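Local coordinates for NAD-dependent epimerase/dehydratase domain-containing protein (Ruegeria pomeroyi DSS-3, PDB 3IUS) that is of unknown function but, as a member of the NAD-dependent epimerase/dehydratase family, probably binds a nicotinamide dinucleotide on a Rossmann-type fold, at residues Val64-Ser70 with Phe95-Leu101; Ala194-Asp200 with Glu263-Arg267; Ala223-Gly227 with Leu277-Gln281. One frame throughout, in Å; residues are numbered along the deposited sequence. Where two conformers were deposited one is given.

Contact 1 of 3, residues Val64-Ser70 with Phe95-Leu101; sequences VTHLLIS and FRWVGYL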
ATOM      1  N   VAL A  64      11.978 -20.572   2.651  1.00 19.38           N
ATOM      2  CA  VAL A  64      11.036 -19.456   2.725  1.00 22.94           C
ATOM      3  C   VAL A  64       9.649 -19.919   3.182  1.00 23.51           C
ATOM      4  O   VAL A  64       9.069 -20.840   2.594  1.00 21.49           O
ATOM      5  CB  VAL A  64      10.903 -18.732   1.371  1.00 22.28           C
ATOM      6  CG1 VAL A  64       9.814 -17.667   1.439  1.00 19.74           C
ATOM      7  CG2 VAL A  64      12.234 -18.124   0.954  1.00 20.80           C
ATOM      8  N   THR A  65       9.127 -19.278   4.229  1.00 18.19           N
ATOM      9  CA  THR A  65       7.819 -19.640   4.787  1.00 24.56           C
ATOM     10  C   THR A  65       6.750 -18.607   4.442  1.00 20.43           C
ATOM     11  O   THR A  65       5.560 -18.911   4.383  1.00 21.98           O
ATOM     12  CB  THR A  65       7.876 -19.814   6.333  1.00 22.69           C
ATOM     13  OG1 THR A  65       8.308 -18.590   6.947  1.00 22.91           O
ATOM     14  CG2 THR A  65       8.831 -20.929   6.718  1.00 23.32           C
ATOM     15  N   HIS A  66       7.182 -17.375   4.212  1.00 20.59           N
ATOM     16  CA  HIS A  66       6.258 -16.293   3.954  1.00 17.19           C
ATOM     17  C   HIS A  66       6.719 -15.520   2.727  1.00 23.67           C
ATOM     18  O   HIS A  66       7.913 -15.272   2.558  1.00 20.12           O
ATOM     19  CB  HIS A  66       6.190 -15.358   5.164  1.00 24.39           C
ATOM     20  CG  HIS A  66       5.591 -15.983   6.386  1.00 23.79           C
ATOM     21  ND1 HIS A  66       6.212 -16.994   7.089  1.00 22.61           N
ATOM     22  CD2 HIS A  66       4.431 -15.732   7.037  1.00 25.16           C
ATOM     23  CE1 HIS A  66       5.457 -17.344   8.114  1.00 26.99           C
ATOM     24  NE2 HIS A  66       4.367 -16.598   8.103  1.00 25.11           N
ATOM     25  N   LEU A  67       5.764 -15.156   1.874  1.00 22.07           N
ATOM     26  CA  LEU A  67       6.017 -14.308   0.709  1.00 18.47           C
ATOM     27  C   LEU A  67       5.266 -12.988   0.818  1.00 21.01           C
ATOM     28  O   LEU A  67       4.083 -12.963   1.147  1.00 21.46           O
ATOM     29  CB  LEU A  67       5.566 -15.020  -0.567  1.00 21.27           C
ATOM     30  CG  LEU A  67       6.581 -15.532  -1.583  1.00 29.98           C
ATOM     31  CD1 LEU A  67       7.805 -16.123  -0.906  1.00 30.60           C
ATOM     32  CD2 LEU A  67       5.918 -16.536  -2.531  1.00 25.36           C
ATOM     33  N   LEU A  68       5.955 -11.888   0.537  1.00 20.35           N
ATOM     34  CA  LEU A  68       5.300 -10.591   0.435  1.00 16.80           C
ATOM     35  C   LEU A  68       5.634  -9.971  -0.923  1.00 18.46           C
ATOM     36  O   LEU A  68       6.776 -10.043  -1.380  1.00 21.18           O
ATOM     37  CB  LEU A  68       5.737  -9.669   1.574  1.00 19.91           C
ATOM     38  CG  LEU A  68       5.156  -8.250   1.538  1.00 18.85           C
ATOM     39  CD1 LEU A  68       3.642  -8.268   1.765  1.00 19.58           C
ATOM     40  CD2 LEU A  68       5.842  -7.342   2.555  1.00 20.59           C
ATOM     41  N   ILE A  69       4.638  -9.376  -1.570  1.00 17.18           N
ATOM     42  CA  ILE A  69       4.820  -8.801  -2.902  1.00 16.83           C
ATOM     43  C   ILE A  69       4.415  -7.337  -2.947  1.00 16.67           C
ATOM     44  O   ILE A  69       3.237  -7.017  -2.802  1.00 17.39           O
ATOM     45  CB  ILE A  69       3.970  -9.546  -3.945  1.00 20.19           C
ATOM     46  CG1 ILE A  69       4.167 -11.060  -3.823  1.00 19.14           C
ATOM     47  CG2 ILE A  69       4.268  -9.034  -5.350  1.00 22.09           C
ATOM     48  CD1 ILE A  69       5.508 -11.543  -4.283  1.00 24.81           C
ATOM     49  N   SER A  70       5.390  -6.454  -3.154  1.00 16.91           N
ATOM     50  CA  SER A  70       5.137  -5.020  -3.278  1.00 21.41           C
ATOM     51  C   SER A  70       5.313  -4.551  -4.721  1.00 22.63           C
ATOM     52  O   SER A  70       5.163  -3.367  -5.020  1.00 23.44           O
ATOM     53  CB  SER A  70       6.095  -4.220  -2.380  1.00 16.99           C
ATOM     54  OG  SER A  70       5.900  -4.495  -1.004  1.00 17.77           O
ATOM     55  N   PHE A  95       4.599 -22.738   1.938  1.00 26.56           N
ATOM     56  CA  PHE A  95       4.349 -21.422   2.505  1.00 24.98           C
ATOM     57  C   PHE A  95       3.234 -21.475   3.532  1.00 24.54           C
ATOM     58  O   PHE A  95       2.291 -22.256   3.404  1.00 25.31           O
ATOM     59  CB  PHE A  95       3.983 -20.413   1.411  1.00 28.26           C
ATOM     60  CG  PHE A  95       4.989 -20.335   0.298  1.00 25.53           C
ATOM     61  CD1 PHE A  95       6.268 -19.853   0.536  1.00 27.96           C
ATOM     62  CD2 PHE A  95       4.655 -20.739  -0.983  1.00 23.29           C
ATOM     63  CE1 PHE A  95       7.200 -19.780  -0.489  1.00 25.57           C
ATOM     64  CE2 PHE A  95       5.580 -20.670  -2.012  1.00 23.21           C
ATOM     65  CZ  PHE A  95       6.855 -20.189  -1.764  1.00 25.55           C
ATOM     66  N   ARG A  96       3.347 -20.648   4.560  1.00 23.18           N
ATOM     67  CA  ARG A  96       2.278 -20.507   5.539  0.50 25.00           C
ATOM     68  C   ARG A  96       1.404 -19.314   5.182  1.00 26.24           C
ATOM     69  O   ARG A  96       0.246 -19.230   5.581  1.00 23.83           O
ATOM     70  CB  ARG A  96       2.850 -20.330   6.947  0.50 25.55           C
ATOM     71  CG  ARG A  96       1.820 -19.888   7.975  0.50 24.75           C
ATOM     72  CD  ARG A  96       2.412 -19.800   9.370  0.50 26.97           C
ATOM     73  NE  ARG A  96       1.463 -19.249  10.332  0.50 23.91           N
ATOM     74  CZ  ARG A  96       0.428 -19.919  10.825  0.50 25.61           C
ATOM     75  NH1 ARG A  96       0.199 -21.165  10.439  0.50 25.32           N
ATOM     76  NH2 ARG A  96      -0.383 -19.340  11.700  0.50 28.17           N
ATOM     77  N   TRP A  97       1.965 -18.391   4.412  1.00 22.34           N
ATOM     78  CA  TRP A  97       1.281 -17.142   4.160  1.00 21.01           C
ATOM     79  C   TRP A  97       1.916 -16.430   2.979  1.00 19.84           C
ATOM     80  O   TRP A  97       3.137 -16.386   2.860  1.00 17.64           O
ATOM     81  CB  TRP A  97       1.380 -16.284   5.416  1.00 20.72           C
ATOM     82  CG  TRP A  97       0.728 -14.936   5.359  1.00 18.44           C
ATOM     83  CD1 TRP A  97      -0.535 -14.616   5.774  1.00 15.81           C
ATOM     84  CD2 TRP A  97       1.324 -13.713   4.911  1.00 21.56           C
ATOM     85  NE1 TRP A  97      -0.763 -13.269   5.597  1.00 18.97           N
ATOM     86  CE2 TRP A  97       0.361 -12.695   5.064  1.00 19.69           C
ATOM     87  CE3 TRP A  97       2.574 -13.382   4.387  1.00 21.40           C
ATOM     88  CZ2 TRP A  97       0.615 -11.365   4.718  1.00 22.26           C
ATOM     89  CZ3 TRP A  97       2.823 -12.062   4.036  1.00 16.80           C
ATOM     90  CH2 TRP A  97       1.847 -11.073   4.208  1.00 15.75           C
ATOM     91  N   VAL A  98       1.071 -15.916   2.093  1.00 18.18           N
ATOM     92  CA  VAL A  98       1.518 -15.073   0.995  1.00 17.42           C
ATOM     93  C   VAL A  98       0.673 -13.810   0.970  1.00 17.36           C
ATOM     94  O   VAL A  98      -0.553 -13.875   1.018  1.00 17.17           O
ATOM     95  CB  VAL A  98       1.394 -15.794  -0.360  1.00 19.95           C
ATOM     96  CG1 VAL A  98       1.671 -14.824  -1.503  1.00 18.20           C
ATOM     97  CG2 VAL A  98       2.324 -17.013  -0.412  1.00 21.65           C
ATOM     98  N   GLY A  99       1.317 -12.651   0.904  1.00 21.87           N
ATOM     99  CA  GLY A  99       0.576 -11.412   0.847  1.00 15.70           C
ATOM    100  C   GLY A  99       0.867 -10.645  -0.429  1.00 16.71           C
ATOM    101  O   GLY A  99       2.024 -10.357  -0.727  1.00 18.56           O
ATOM    102  N   TYR A 100      -0.178 -10.341  -1.192  1.00 15.60           N
ATOM    103  CA  TYR A 100      -0.036  -9.474  -2.352  1.00 19.03           C
ATOM    104  C   TYR A 100      -0.551  -8.091  -2.014  1.00 15.46           C
ATOM    105  O   TYR A 100      -1.708  -7.932  -1.626  1.00 15.18           O
ATOM    106  CB  TYR A 100      -0.785 -10.023  -3.573  1.00 15.84           C
ATOM    107  CG  TYR A 100      -0.725  -9.075  -4.752  1.00 16.67           C
ATOM    108  CD1 TYR A 100       0.469  -8.863  -5.433  1.00 18.62           C
ATOM    109  CD2 TYR A 100      -1.850  -8.376  -5.170  1.00 15.38           C
ATOM    110  CE1 TYR A 100       0.543  -7.986  -6.497  1.00 17.14           C
ATOM    111  CE2 TYR A 100      -1.788  -7.500  -6.234  1.00 20.39           C
ATOM    112  CZ  TYR A 100      -0.589  -7.312  -6.899  1.00 16.22           C
ATOM    113  OH  TYR A 100      -0.518  -6.438  -7.955  1.00 15.77           O
ATOM    114  N   LEU A 101       0.307  -7.084  -2.151  1.00 21.40           N
ATOM    115  CA  LEU A 101      -0.128  -5.715  -1.942  1.00 15.47           C
ATOM    116  C   LEU A 101      -0.768  -5.165  -3.215  1.00 15.38           C
ATOM    117  O   LEU A 101      -0.116  -5.051  -4.260  1.00 15.59           O
ATOM    118  CB  LEU A 101       1.028  -4.830  -1.473  1.00 15.68           C
ATOM    119  CG  LEU A 101       1.708  -5.255  -0.162  1.00 20.50           C
ATOM    120  CD1 LEU A 101       2.773  -4.240   0.248  1.00 16.60           C
ATOM    121  CD2 LEU A 101       0.689  -5.451   0.958  1.00 22.23           C
TER
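Leu67 is held by both its backbone N and its backbone O: the N donates to Trp97 O (3.1 Å) and the O accepts from Gly99 N at 2.8 Å. Ile69 repeats the pattern, its N donating to Gly99 O and its O accepting from Leu101 N, while Arg96 N on Thr65 O (2.8 Å) closes the near end. Five bonds thus zip two strands that run parallel, 3° apart.

Leu67, Val98, Ile69 and Tyr100 point to one face of the sheet. There Leu67 CD2 lies over a face of the Phe95 ring, a CH-pi contact 4.1 Å from the centroid, and Ile69 CG2 meets the edge of Tyr100 at CD1. His66, Trp97 and Leu68 take the other face. Trp97 CG stands anti to the backbone N (chi1 -180°), which carries the indole forward along its own strand, one face over Gly99 N, with CZ3 3.3 Å from Leu67 O. His66 crosses Trp97 at about a right angle, His66 CD2 to Trp97 CB 3.5 Å, and its ring is fixed by an in-plane bond between ND1 and Thr65 OG1.

Strand 7-11 pairs with the far side of 66-69, strand 146-155 flanks 97-103, and helix 126-140 packs on Ile69 and Tyr100. Helix 79-90 links the two strands as a beta-alpha-beta unit.

Contact 2 of 3, residues Ala194-Asp200 with Glu263-Arg267; sequences ASMARPD and ELGVR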
ATOM      1  N   ALA A 194      -0.807  -8.862  11.592  1.00 17.04           N
ATOM      2  CA  ALA A 194      -2.018  -9.536  12.069  1.00 21.91           C
ATOM      3  C   ALA A 194      -2.428 -10.685  11.150  1.00 20.15           C
ATOM      4  O   ALA A 194      -2.805 -11.769  11.613  1.00 18.84           O
ATOM      5  CB  ALA A 194      -3.164  -8.541  12.219  1.00 15.97           C
ATOM      6  N   SER A 195      -2.356 -10.449   9.843  1.00 16.07           N
ATOM      7  CA  SER A 195      -2.726 -11.469   8.867  1.00 17.80           C
ATOM      8  C   SER A 195      -1.750 -12.636   8.927  1.00 20.50           C
ATOM      9  O   SER A 195      -2.159 -13.806   8.889  1.00 17.85           O
ATOM     10  CB  SER A 195      -2.772 -10.878   7.454  1.00 17.86           C
ATOM     11  OG  SER A 195      -3.125 -11.861   6.497  1.00 14.64           O
HETATM   12  N   MSE A 196      -0.460 -12.327   9.030  1.00 17.56           N
HETATM   13  CA  MSE A 196       0.538 -13.377   9.242  1.00 25.56           C
HETATM   14  C   MSE A 196       0.153 -14.256  10.435  1.00 24.33           C
HETATM   15  O   MSE A 196       0.317 -15.473  10.395  1.00 27.12           O
HETATM   16  CB  MSE A 196       1.938 -12.784   9.442  1.00 26.82           C
HETATM   17  CG  MSE A 196       2.729 -12.572   8.158  1.00 27.08           C
HETATM   18 SE   MSE A 196       4.028 -11.114   8.295  0.70 35.63          SE
HETATM   19  CE  MSE A 196       4.961 -11.410   6.622  1.00 50.00           C
ATOM     20  N   ALA A 197      -0.380 -13.637  11.486  1.00 24.65           N
ATOM     21  CA  ALA A 197      -0.740 -14.369  12.703  1.00 29.90           C
ATOM     22  C   ALA A 197      -2.019 -15.195  12.558  1.00 34.18           C
ATOM     23  O   ALA A 197      -2.145 -16.270  13.156  1.00 35.40           O
ATOM     24  CB  ALA A 197      -0.853 -13.414  13.888  1.00 27.21           C
ATOM     25  N   ARG A 198      -2.971 -14.682  11.780  1.00 31.88           N
ATOM     26  CA  ARG A 198      -4.230 -15.380  11.522  1.00 28.51           C
ATOM     27  C   ARG A 198      -4.463 -15.587  10.022  1.00 16.62           C
ATOM     28  O   ARG A 198      -5.317 -14.925   9.429  1.00 21.86           O
ATOM     29  CB  ARG A 198      -5.418 -14.595  12.096  1.00 30.57           C
ATOM     30  CG  ARG A 198      -5.383 -14.311  13.592  1.00 39.60           C
ATOM     31  CD  ARG A 198      -6.659 -13.571  14.006  1.00 47.71           C
ATOM     32  NE  ARG A 198      -6.573 -12.983  15.343  1.00 53.02           N
ATOM     33  CZ  ARG A 198      -7.494 -12.178  15.871  1.00 52.26           C
ATOM     34  NH1 ARG A 198      -8.582 -11.859  15.180  1.00 46.13           N
ATOM     35  NH2 ARG A 198      -7.329 -11.690  17.095  1.00 51.60           N
ATOM     36  N   PRO A 199      -3.715 -16.512   9.401  1.00 21.59           N
ATOM     37  CA  PRO A 199      -3.877 -16.762   7.962  1.00 26.86           C
ATOM     38  C   PRO A 199      -5.277 -17.249   7.572  1.00 27.23           C
ATOM     39  O   PRO A 199      -5.888 -18.058   8.274  1.00 28.45           O
ATOM     40  CB  PRO A 199      -2.834 -17.843   7.673  1.00 25.29           C
ATOM     41  CG  PRO A 199      -1.825 -17.705   8.766  1.00 29.42           C
ATOM     42  CD  PRO A 199      -2.607 -17.294   9.976  1.00 25.98           C
ATOM     43  N   ASP A 200      -5.764 -16.756   6.440  1.00 24.03           N
ATOM     44  CA  ASP A 200      -7.095 -17.074   5.942  1.00 19.60           C
ATOM     45  C   ASP A 200      -7.040 -17.114   4.414  1.00 20.73           C
ATOM     46  O   ASP A 200      -7.470 -16.180   3.742  1.00 18.29           O
ATOM     47  CB  ASP A 200      -8.099 -16.031   6.438  1.00 18.03           C
ATOM     48  CG  ASP A 200      -9.542 -16.386   6.109  1.00 25.04           C
ATOM     49  OD1 ASP A 200      -9.829 -17.562   5.800  1.00 28.79           O
ATOM     50  OD2 ASP A 200     -10.400 -15.482   6.177  1.00 24.25           O
ATOM     51  N   GLU A 263     -11.993  -9.195  11.669  1.00 22.45           N
ATOM     52  CA  GLU A 263     -11.405 -10.502  11.406  1.00 18.94           C
ATOM     53  C   GLU A 263      -9.970 -10.591  11.916  1.00 18.36           C
ATOM     54  O   GLU A 263      -9.576 -11.611  12.468  1.00 18.67           O
ATOM     55  CB  GLU A 263     -11.480 -10.848   9.914  1.00 17.41           C
ATOM     56  CG  GLU A 263     -12.903 -10.918   9.371  1.00 19.39           C
ATOM     57  CD  GLU A 263     -12.975 -11.454   7.948  1.00 30.62           C
ATOM     58  OE1 GLU A 263     -11.924 -11.838   7.392  1.00 32.05           O
ATOM     59  OE2 GLU A 263     -14.091 -11.489   7.381  1.00 32.47           O
ATOM     60  N   LEU A 264      -9.198  -9.518  11.745  1.00 17.84           N
ATOM     61  CA  LEU A 264      -7.781  -9.535  12.109  1.00 19.31           C
ATOM     62  C   LEU A 264      -7.486  -8.960  13.491  1.00 18.64           C
ATOM     63  O   LEU A 264      -6.375  -9.108  13.995  1.00 19.76           O
ATOM     64  CB  LEU A 264      -6.937  -8.789  11.067  1.00 20.64           C
ATOM     65  CG  LEU A 264      -6.959  -9.299   9.629  1.00 18.14           C
ATOM     66  CD1 LEU A 264      -5.935  -8.554   8.782  1.00 20.38           C
ATOM     67  CD2 LEU A 264      -6.737 -10.810   9.565  1.00 16.23           C
ATOM     68  N   GLY A 265      -8.461  -8.275  14.084  1.00 17.11           N
ATOM     69  CA  GLY A 265      -8.281  -7.692  15.400  1.00 16.72           C
ATOM     70  C   GLY A 265      -7.449  -6.424  15.401  1.00 14.97           C
ATOM     71  O   GLY A 265      -6.973  -5.982  16.448  1.00 19.21           O
ATOM     72  N   VAL A 266      -7.270  -5.831  14.226  1.00 13.31           N
ATOM     73  CA  VAL A 266      -6.481  -4.610  14.113  1.00 13.94           C
ATOM     74  C   VAL A 266      -7.209  -3.404  14.691  1.00 13.28           C
ATOM     75  O   VAL A 266      -8.403  -3.216  14.468  1.00 14.96           O
ATOM     76  CB  VAL A 266      -6.106  -4.317  12.644  1.00 16.01           C
ATOM     77  CG1 VAL A 266      -5.641  -2.866  12.486  1.00 15.70           C
ATOM     78  CG2 VAL A 266      -5.040  -5.291  12.170  1.00 20.51           C
ATOM     79  N   ARG A 267      -6.475  -2.592  15.443  1.00 14.63           N
ATOM     80  CA  ARG A 267      -6.992  -1.326  15.916  1.00 16.78           C
ATOM     81  C   ARG A 267      -6.067  -0.221  15.417  1.00 17.19           C
ATOM     82  O   ARG A 267      -4.904  -0.143  15.812  1.00 18.45           O
ATOM     83  CB  ARG A 267      -7.107  -1.312  17.444  1.00 20.08           C
ATOM     84  CG  ARG A 267      -7.766  -0.063  17.980  1.00 25.87           C
ATOM     85  CD  ARG A 267      -8.323  -0.235  19.394  1.00 30.01           C
ATOM     86  NE  ARG A 267      -9.218   0.874  19.717  1.00 23.89           N
ATOM     87  CZ  ARG A 267      -8.800   2.112  19.961  1.00 25.20           C
ATOM     88  NH1 ARG A 267      -9.675   3.070  20.231  1.00 21.92           N
ATOM     89  NH2 ARG A 267      -7.504   2.391  19.944  1.00 25.46           N
TER
HETATM   90  O   HOH W   1      -9.881 -13.453   7.519  1.00 17.96           O
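Ala194 and Leu264 make the close-packed half of this contact, where the last turn of helix 185-197 meets the chain just beyond helix 258-262. Ala194 CB points at the loop and touches Val266 CG2 (3.8 Å) and Leu264 CB (4.0 Å), and it also meets Leu264 O. With CG anti to its carbonyl carbon (chi1 -60°), Leu264 sends both methyls to the next helical residue: CD1 reaches Ser195 CB at 4.1 Å and CD2 meets Ser195 CA. The hydroxyl of Ser195 is engaged by Trp97 NE1, and Val191, one turn earlier, extends the apolar surface under Leu264 and Val266.

The other half is polar and rests on exposed residues. Arg198, the first residue past the helix, runs its extended chain alongside the loop and lays its guanidinium over a peptide, with Leu264 O 3.7 Å above the centre of one face. NH1 also donates to Glu263 O at 2.9 Å. That bond is bent, 138° at the hydrogen, and the donor stands above the carbonyl plane. Gly265, at positive phi, carries the chain past this guanidinium. Farther out, the carboxylates of Asp200 and Glu263 stay 4.1 Å apart, OD2 to OE1, their planes turned 55° to each other. A water donates to both oxygens, 2.5 Å from Asp200 OD2 and 2.6 Å from Glu263 OE1, which probably eases the repulsion between like charges.

Tyr205 of strand 204-207 touches Asp200, Glu263 and Leu264. The whole is helix-end-to-loop packing, joining a helix on the Rossmann-type sheet of this epimerase/dehydratase-family protein to its C-terminal part.

Contact 3 of 3, residues Ala223-Gly227 with Leu277-Gln281; sequences AELQG and LEALQ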
ATOM      1  N   ALA A 223      -0.753  22.813   6.568  1.00 17.23           N
ATOM      2  CA  ALA A 223      -0.412  24.242   6.622  1.00 17.57           C
ATOM      3  C   ALA A 223      -0.817  24.837   7.971  1.00 17.56           C
ATOM      4  O   ALA A 223      -0.055  25.571   8.600  1.00 17.85           O
ATOM      5  CB  ALA A 223      -1.079  24.992   5.484  1.00 17.61           C
ATOM      6  N   GLU A 224      -2.021  24.507   8.415  1.00 17.24           N
ATOM      7  CA  GLU A 224      -2.512  24.959   9.709  1.00 20.19           C
ATOM      8  C   GLU A 224      -1.559  24.569  10.846  1.00 17.28           C
ATOM      9  O   GLU A 224      -1.199  25.396  11.676  1.00 17.49           O
ATOM     10  CB  GLU A 224      -3.913  24.396   9.956  1.00 26.59           C
ATOM     11  CG  GLU A 224      -4.545  24.802  11.275  1.00 32.04           C
ATOM     12  CD  GLU A 224      -5.915  24.173  11.479  1.00 39.46           C
ATOM     13  OE1 GLU A 224      -6.556  23.801  10.473  1.00 39.74           O
ATOM     14  OE2 GLU A 224      -6.351  24.051  12.644  1.00 41.09           O
ATOM     15  N   LEU A 225      -1.164  23.298  10.889  1.00 19.24           N
ATOM     16  CA  LEU A 225      -0.233  22.816  11.908  1.00 17.77           C
ATOM     17  C   LEU A 225       1.104  23.559  11.911  1.00 18.72           C
ATOM     18  O   LEU A 225       1.730  23.730  12.962  1.00 17.73           O
ATOM     19  CB  LEU A 225       0.012  21.320  11.731  1.00 17.10           C
ATOM     20  CG  LEU A 225      -1.160  20.440  12.145  1.00 17.54           C
ATOM     21  CD1 LEU A 225      -0.908  18.982  11.766  1.00 18.00           C
ATOM     22  CD2 LEU A 225      -1.429  20.568  13.640  1.00 19.24           C
ATOM     23  N   GLN A 226       1.534  23.993  10.731  1.00 17.81           N
ATOM     24  CA  GLN A 226       2.859  24.571  10.555  1.00 18.23           C
ATOM     25  C   GLN A 226       2.792  26.080  10.734  1.00 20.80           C
ATOM     26  O   GLN A 226       3.813  26.766  10.699  1.00 19.75           O
ATOM     27  CB  GLN A 226       3.390  24.221   9.161  1.00 20.38           C
ATOM     28  CG  GLN A 226       4.884  24.461   8.957  1.00 21.54           C
ATOM     29  CD  GLN A 226       5.750  23.300   9.426  1.00 24.78           C
ATOM     30  OE1 GLN A 226       5.289  22.396  10.134  1.00 22.62           O
ATOM     31  NE2 GLN A 226       7.014  23.315   9.024  1.00 24.72           N
ATOM     32  N   GLY A 227       1.583  26.598  10.927  1.00 18.34           N
ATOM     33  CA  GLY A 227       1.407  28.032  11.088  1.00 18.61           C
ATOM     34  C   GLY A 227       1.673  28.787   9.804  1.00 18.87           C
ATOM     35  O   GLY A 227       2.132  29.938   9.832  1.00 22.58           O
ATOM     36  N   LEU A 277      -1.335  13.278  10.961  1.00 16.40           N
ATOM     37  CA  LEU A 277      -0.543  14.469  10.651  1.00 15.83           C
ATOM     38  C   LEU A 277       0.068  15.138  11.879  1.00 18.09           C
ATOM     39  O   LEU A 277       1.199  15.633  11.830  1.00 17.95           O
ATOM     40  CB  LEU A 277      -1.365  15.489   9.850  1.00 20.68           C
ATOM     41  CG  LEU A 277      -1.115  15.530   8.339  1.00 23.76           C
ATOM     42  CD1 LEU A 277      -1.251  14.154   7.756  1.00 16.53           C
ATOM     43  CD2 LEU A 277      -2.044  16.510   7.622  1.00 17.39           C
ATOM     44  N   GLU A 278      -0.683  15.180  12.972  1.00 15.82           N
ATOM     45  CA  GLU A 278      -0.177  15.771  14.201  1.00 15.96           C
ATOM     46  C   GLU A 278       1.032  14.991  14.715  1.00 16.08           C
ATOM     47  O   GLU A 278       2.015  15.581  15.153  1.00 16.59           O
ATOM     48  CB  GLU A 278      -1.280  15.848  15.256  1.00 15.72           C
ATOM     49  CG  GLU A 278      -2.490  16.639  14.788  1.00 44.89           C
ATOM     50  CD  GLU A 278      -3.585  16.731  15.832  1.00 48.04           C
ATOM     51  OE1 GLU A 278      -3.441  17.544  16.771  1.00 54.56           O
ATOM     52  OE2 GLU A 278      -4.592  16.001  15.703  1.00 39.68           O
ATOM     53  N   ALA A 279       0.951  13.662  14.650  1.00 15.89           N
ATOM     54  CA  ALA A 279       2.062  12.804  15.050  1.00 19.60           C
ATOM     55  C   ALA A 279       3.266  12.925  14.118  1.00 17.74           C
ATOM     56  O   ALA A 279       4.409  12.940  14.571  1.00 16.56           O
ATOM     57  CB  ALA A 279       1.606  11.347  15.129  1.00 15.73           C
ATOM     58  N   LEU A 280       3.006  12.990  12.814  1.00 18.69           N
ATOM     59  CA  LEU A 280       4.069  13.114  11.822  0.50 19.65           C
ATOM     60  C   LEU A 280       4.861  14.399  12.006  1.00 16.97           C
ATOM     61  O   LEU A 280       6.089  14.401  11.913  1.00 17.27           O
ATOM     62  CB  LEU A 280       3.500  13.061  10.402  0.50 20.45           C
ATOM     63  CG  LEU A 280       3.651  11.722   9.678  0.50 24.35           C
ATOM     64  CD1 LEU A 280       2.955  10.627  10.454  0.50 27.75           C
ATOM     65  CD2 LEU A 280       3.122  11.801   8.250  0.50 22.12           C
ATOM     66  N   GLN A 281       4.155  15.488  12.270  1.00 16.94           N
ATOM     67  CA  GLN A 281       4.813  16.777  12.451  1.00 17.27           C
ATOM     68  C   GLN A 281       5.770  16.733  13.637  1.00 18.36           C
ATOM     69  O   GLN A 281       6.825  17.363  13.614  1.00 19.47           O
ATOM     70  CB  GLN A 281       3.795  17.890  12.663  1.00 17.19           C
ATOM     71  CG  GLN A 281       4.446  19.270  12.630  1.00 17.67           C
ATOM     72  CD  GLN A 281       3.563  20.353  13.190  1.00 22.61           C
ATOM     73  OE1 GLN A 281       2.743  20.107  14.066  1.00 21.61           O
ATOM     74  NE2 GLN A 281       3.749  21.577  12.703  1.00 21.46           N
TER
HETATM   75  O   HOH W   2       1.294  22.206  15.536  1.00 18.99           O
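Leu225 and Glu278 mark the closest backbone approach, 7.4 Å between CA atoms, where the last turn of helix 215-226 lies beside helix 273-282 and Gly227 ends the first helix in a Schellman motif at positive phi. Leu225 fills the gap. Its CG stands anti to the carbonyl carbon (chi1 -73°), and the extended branch carries CD1 onto the neighbouring helix, 4.0 Å from Leu277 CB and 4.1 Å from Glu278 CG. The same methyl rests against the peptide that joins those two residues.

One turn on, Gln281 reaches back with an extended side chain and brings its amide to the end of the first helix. NE2 spends its hydrogens on two acceptors: Leu225 O at 3.0 Å and Gln226 OE1 at 3.1 Å. The two bonds differ in approach. Toward Leu225 O the donor comes from well above the carbonyl plane, 76° out of it, whereas Gln226 OE1 lies in the plane of the Gln281 amide and is met at a fairly straight 160°. Gln226 bends at its second torsion to offer that oxygen, and the two amide planes stay modestly tilted against each other. A water closes the other side of the group, donating to Leu225 O and to Gln281 OE1 (2.9 Å).

Phe162 touches both glutamines, and Tyr221, a turn before Leu225, packs on Leu277 and Glu278. Both amide atoms of Gln281 therefore have partners, and its rotation is set by them: a neutral side chain ties the carboxyl end of one helix to the last turn of the other, with Leu225 supplying the apolar contact beside it.

Contact 1 is the buried one, two neighbouring strands of the central parallel sheet held by regular backbone bonds. Contact 2, partly buried, lies against it: the side chains of Trp97 and His66 pack on helix 185-197 at Ser195 and Met196, while the end of that helix holds the loop 263-267. Contact 3 belongs to the surface, on the opposite side of the chain's centre from contact 1 and about 35 Å from it, centre to centre. The chemistry shifts accordingly, from backbone hydrogen bonds to an arginine and bridged carboxylates, then to neutral amides and water, though contacts 2 and 3 each keep a small apolar patch. Contacts 2 and 3 interleave along the chain, their segments alternating.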